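Side-chain contacts in DUF3501 family protein (PDB 3FJV), which is of unknown function, a two-chain assembly in the crystal whose subunits each combine an antiparallel beta sheet with several helices: residues A16-R19 with R20-A24; Q71-L74 with D75-L78. All blocks are in the same frame, centred on the assembly; numbering follows the deposited sequence.

Interaction 1 (A16-R19 with R20-A24); sequences AKVR and RQEHA
E22 N and H23 N donate to V18 O and R19 O, each at 2.9 Å, while the amides of R20 and Q21 lack the usual partner one turn back, so helix 12-30 is kinked here. This is a water-inserted kink: one water accepts from R20 N and donates to A16 O at 3.0 Å, and a second accepts from Q21 N and donates weakly to K17 O. V18, with phi -111° and psi 7°, departs from regular helical values at the opened turn.

Across the kink, R19 and H23 lie one turn apart on the side toward helix 48-62. CG of R19 stands anti to the backbone N (chi1 178°) and the chain runs on extended to NE and crosses the imidazole at a slant, R19 NE 3.6 Å from H23 NE2. H23 NE2 sits over one guanidinium face near its rim, the two planes steeply inclined. Each polar end is tied to helix 48-62: R19 NH2 in a salt bridge with E57, H23 ND1 in a hydrogen bond with Y53. Together they fasten the kinked turn to that neighbour.

On another side, V18 and E22 run alongside each other and the carboxylate turns away to a salt bridge with R25. Their aliphatic parts meet where V18 CG2 lies 3.8 Å from E22 CG.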
loop_
_atom_site.group_PDB
_atom_site.type_symbol
_atom_site.label_atom_id
_atom_site.label_comp_id
_atom_site.label_asym_id
_atom_site.label_seq_id
_atom_site.Cartn_x
_atom_site.Cartn_y
_atom_site.Cartn_z
ATOM N N ALA A 16 17.381 -20.558 2.632
ATOM C CA ALA A 16 16.699 -21.281 1.583
ATOM C C ALA A 16 16.605 -22.741 1.945
ATOM O O ALA A 16 15.610 -23.356 1.646
ATOM C CB ALA A 16 17.408 -21.100 0.150
ATOM N N LYS A 17 17.638 -23.272 2.604
ATOM C CA LYS A 17 17.631 -24.663 3.076
ATOM C C LYS A 17 16.544 -24.928 4.122
ATOM O O LYS A 17 16.011 -26.032 4.162
ATOM C CB LYS A 17 19.013 -25.090 3.601
ATOM C CG LYS A 17 20.030 -25.343 2.468
ATOM C CD LYS A 17 21.469 -25.527 2.971
ATOM C CE LYS A 17 22.373 -26.229 1.945
ATOM N NZ LYS A 17 22.837 -25.411 0.791
ATOM N N VAL A 18 16.157 -23.931 4.925
ATOM C CA VAL A 18 15.118 -24.183 5.939
ATOM C C VAL A 18 13.765 -23.476 5.649
ATOM O O VAL A 18 12.874 -23.476 6.483
ATOM C CB VAL A 18 15.617 -23.830 7.386
ATOM C CG1 VAL A 18 16.775 -24.768 7.830
ATOM C CG2 VAL A 18 16.001 -22.333 7.550
ATOM N N ARG A 19 13.625 -22.846 4.487
ATOM C CA ARG A 19 12.499 -21.932 4.256
ATOM C C ARG A 19 11.131 -22.583 4.399
ATOM O O ARG A 19 10.257 -22.059 5.067
ATOM C CB ARG A 19 12.639 -21.252 2.918
ATOM C CG ARG A 19 11.484 -20.299 2.547
ATOM C CD ARG A 19 11.792 -19.626 1.223
ATOM N NE ARG A 19 10.863 -18.547 0.999
ATOM C CZ ARG A 19 10.221 -18.293 -0.121
ATOM N NH1 ARG A 19 10.417 -19.015 -1.248
ATOM N NH2 ARG A 19 9.413 -17.245 -0.129
ATOM N N ARG A 20 10.933 -23.744 3.805
ATOM C CA ARG A 20 9.656 -24.387 3.889
ATOM C C ARG A 20 9.321 -24.760 5.332
ATOM O O ARG A 20 8.202 -24.630 5.773
ATOM C CB ARG A 20 9.628 -25.657 2.998
ATOM C CG ARG A 20 8.869 -25.502 1.673
ATOM C CD ARG A 20 8.495 -26.895 1.085
ATOM N NE ARG A 20 7.928 -27.884 2.048
ATOM C CZ ARG A 20 6.660 -27.936 2.523
ATOM N NH1 ARG A 20 5.743 -27.029 2.173
ATOM N NH2 ARG A 20 6.299 -28.905 3.388
ATOM N N GLN A 21 10.304 -25.243 6.058
ATOM C CA GLN A 21 10.125 -25.553 7.472
ATOM C C GLN A 21 9.799 -24.309 8.310
ATOM O O GLN A 21 8.972 -24.340 9.246
ATOM C CB GLN A 21 11.412 -26.245 7.928
ATOM C CG GLN A 21 11.455 -26.766 9.339
ATOM C CD GLN A 21 12.766 -27.516 9.637
ATOM O OE1 GLN A 21 13.864 -26.971 9.473
ATOM N NE2 GLN A 21 12.646 -28.763 10.093
ATOM N N GLU A 22 10.445 -23.201 7.971
ATOM C CA GLU A 22 10.187 -21.940 8.630
ATOM C C GLU A 22 8.779 -21.400 8.365
ATOM O O GLU A 22 8.160 -20.862 9.311
ATOM C CB GLU A 22 11.229 -20.898 8.220
ATOM C CG GLU A 22 12.638 -21.188 8.753
ATOM C CD GLU A 22 12.698 -21.115 10.267
ATOM O OE1 GLU A 22 12.470 -22.163 10.921
ATOM O OE2 GLU A 22 12.998 -20.030 10.789
ATOM N N HIS A 23 8.285 -21.498 7.125
ATOM C CA HIS A 23 6.900 -21.036 6.825
ATOM C C HIS A 23 5.963 -21.736 7.825
ATOM O O HIS A 23 5.146 -21.085 8.450
ATOM C CB HIS A 23 6.352 -21.385 5.386
ATOM C CG HIS A 23 7.055 -20.737 4.204
ATOM N ND1 HIS A 23 7.333 -19.390 4.109
ATOM C CD2 HIS A 23 7.416 -21.269 3.001
ATOM C CE1 HIS A 23 7.889 -19.123 2.934
ATOM N NE2 HIS A 23 7.927 -20.246 2.226
ATOM N N ALA A 24 6.068 -23.066 7.953
ATOM C CA ALA A 24 5.237 -23.859 8.900
ATOM C C ALA A 24 5.471 -23.496 10.394
ATOM O O ALA A 24 4.510 -23.331 11.164
ATOM C CB ALA A 24 5.376 -25.388 8.671
HETATM O O HOH W 1 13.295 -25.146 2.271
HETATM O O HOH W 2 12.710 -26.388 4.622
#

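Interaction 2 (Q71-L74 with D75-L78)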
loop_
_atom_site.group_PDB
_atom_site.type_symbol
_atom_site.label_atom_id
_atom_site.label_comp_id
_atom_site.label_asym_id
_atom_site.label_seq_id
_atom_site.Cartn_x
_atom_site.Cartn_y
_atom_site.Cartn_z
ATOM N N GLN A 71 21.392 -4.465 6.208
ATOM C CA GLN A 71 21.148 -3.510 7.298
ATOM C C GLN A 71 19.909 -2.678 7.045
ATOM O O GLN A 71 19.154 -2.397 7.979
ATOM C CB GLN A 71 22.348 -2.569 7.538
ATOM C CG GLN A 71 22.262 -1.765 8.863
ATOM C CD GLN A 71 22.096 -2.676 10.072
ATOM O OE1 GLN A 71 22.893 -3.581 10.260
ATOM N NE2 GLN A 71 21.070 -2.420 10.908
ATOM N N ALA A 72 19.681 -2.317 5.784
ATOM C CA ALA A 72 18.535 -1.501 5.407
ATOM C C ALA A 72 17.215 -2.253 5.675
ATOM O O ALA A 72 16.225 -1.631 6.037
ATOM C CB ALA A 72 18.644 -1.060 3.933
ATOM N N GLU A 73 17.195 -3.579 5.494
ATOM C CA GLU A 73 15.978 -4.309 5.840
ATOM C C GLU A 73 15.800 -4.421 7.341
ATOM O O GLU A 73 14.692 -4.274 7.834
ATOM C CB GLU A 73 15.938 -5.705 5.213
ATOM C CG GLU A 73 16.070 -5.760 3.696
ATOM C CD GLU A 73 15.065 -4.867 2.971
ATOM O OE1 GLU A 73 13.981 -4.529 3.533
ATOM O OE2 GLU A 73 15.373 -4.498 1.823
ATOM N N LEU A 74 16.876 -4.684 8.093
ATOM C CA LEU A 74 16.792 -4.659 9.573
ATOM C C LEU A 74 16.200 -3.329 10.066
ATOM O O LEU A 74 15.306 -3.268 10.959
ATOM C CB LEU A 74 18.198 -4.884 10.165
ATOM C CG LEU A 74 18.693 -6.340 10.301
ATOM C CD1 LEU A 74 20.201 -6.357 10.505
ATOM C CD2 LEU A 74 18.002 -7.110 11.458
ATOM N N ASP A 75 16.672 -2.230 9.479
ATOM C CA ASP A 75 16.259 -0.910 9.951
ATOM C C ASP A 75 14.836 -0.641 9.508
ATOM O O ASP A 75 14.079 -0.014 10.220
ATOM C CB ASP A 75 17.153 0.184 9.382
ATOM C CG ASP A 75 18.575 0.145 9.913
ATOM O OD1 ASP A 75 18.839 -0.549 10.892
ATOM O OD2 ASP A 75 19.449 0.831 9.332
ATOM N N ALA A 76 14.428 -1.161 8.340
ATOM C CA ALA A 76 13.060 -0.963 7.875
ATOM C C ALA A 76 12.014 -1.655 8.767
ATOM O O ALA A 76 10.856 -1.157 8.913
ATOM C CB ALA A 76 12.891 -1.443 6.438
ATOM N N TYR A 77 12.390 -2.814 9.302
ATOM C CA TYR A 77 11.528 -3.594 10.182
ATOM C C TYR A 77 11.646 -3.291 11.690
ATOM O O TYR A 77 10.842 -3.797 12.469
ATOM C CB TYR A 77 11.705 -5.108 9.921
ATOM C CG TYR A 77 11.042 -5.583 8.616
ATOM C CD1 TYR A 77 9.710 -5.961 8.591
ATOM C CD2 TYR A 77 11.758 -5.649 7.419
ATOM C CE1 TYR A 77 9.111 -6.413 7.419
ATOM C CE2 TYR A 77 11.190 -6.089 6.278
ATOM C CZ TYR A 77 9.851 -6.495 6.273
ATOM O OH TYR A 77 9.231 -6.912 5.119
ATOM N N LEU A 78 12.591 -2.438 12.076
ATOM C CA LEU A 78 12.766 -2.008 13.471
ATOM C C LEU A 78 11.498 -1.475 14.154
ATOM O O LEU A 78 11.311 -1.705 15.326
ATOM C CB LEU A 78 13.801 -0.878 13.561
ATOM C CG LEU A 78 14.229 -0.481 14.988
ATOM C CD1 LEU A 78 14.962 -1.640 15.670
ATOM C CD2 LEU A 78 15.166 0.752 14.935
#
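Q71 and D75 face each other one turn apart, and theirs is a side-chain hydrogen bond: Q71 NE2 donates to D75 OD1 at 2.9 Å. Q71 CG is anti to the backbone N (chi1 -167°), and the bend at chi2 swings the amide round to the aspartate. The bond leaves Q71 in the plane of its amide but meets OD1 from above the carboxylate plane, 41° out of it; the amide and carboxylate planes are 47° apart. The carboxylate thus accepts from a neutral donor, while Q71 OE1 takes a weak hydrogen bond from R6.

Backbone bonds run alongside. D75 N donates to Q71 O at 2.9 Å, giving this pair a main-chain and a side-chain link, and A76 N and Y77 N follow to A72 O and E73 O. This is regular alpha-helical i to i+4 pairing in the last turns of helix 67-77.

Carbon atoms also pack against carbonyl oxygens. E73 O lies at the edge of the Y77 ring, in its plane, 3.3 Å from CD2, and A76 CB lies 3.4 Å from A72 O. L74 instead packs on L4, R6 and L9, and the Y77 side chain on Q54 and M58 of helix 48-62.

The remaining charge belongs to E73, buried and bent at chi2, whose OE2 forms a salt bridge with R107 of the second subunit. Beside it, A76 and Y77 both pack against A103 of that subunit.

In the fold
Interaction 1 comes first along the chain, within helix 12-30, and interaction 2 follows at the C-terminal end of helix 67-77. Their centres are about 21 Å apart and their nearest atoms about 12 Å, without touching. Helix 48-62 is their common neighbour: R19 binds its E57 and H23 its Y53, while E73 and Y77 pack on its M58, so helix 48-62 lies in contact with both of the other helices. The roles differ. Residues 16-24 make a surface contact with no other chain of the assembly upon them, whereas 71-78 also carry part of the interface with the second subunit.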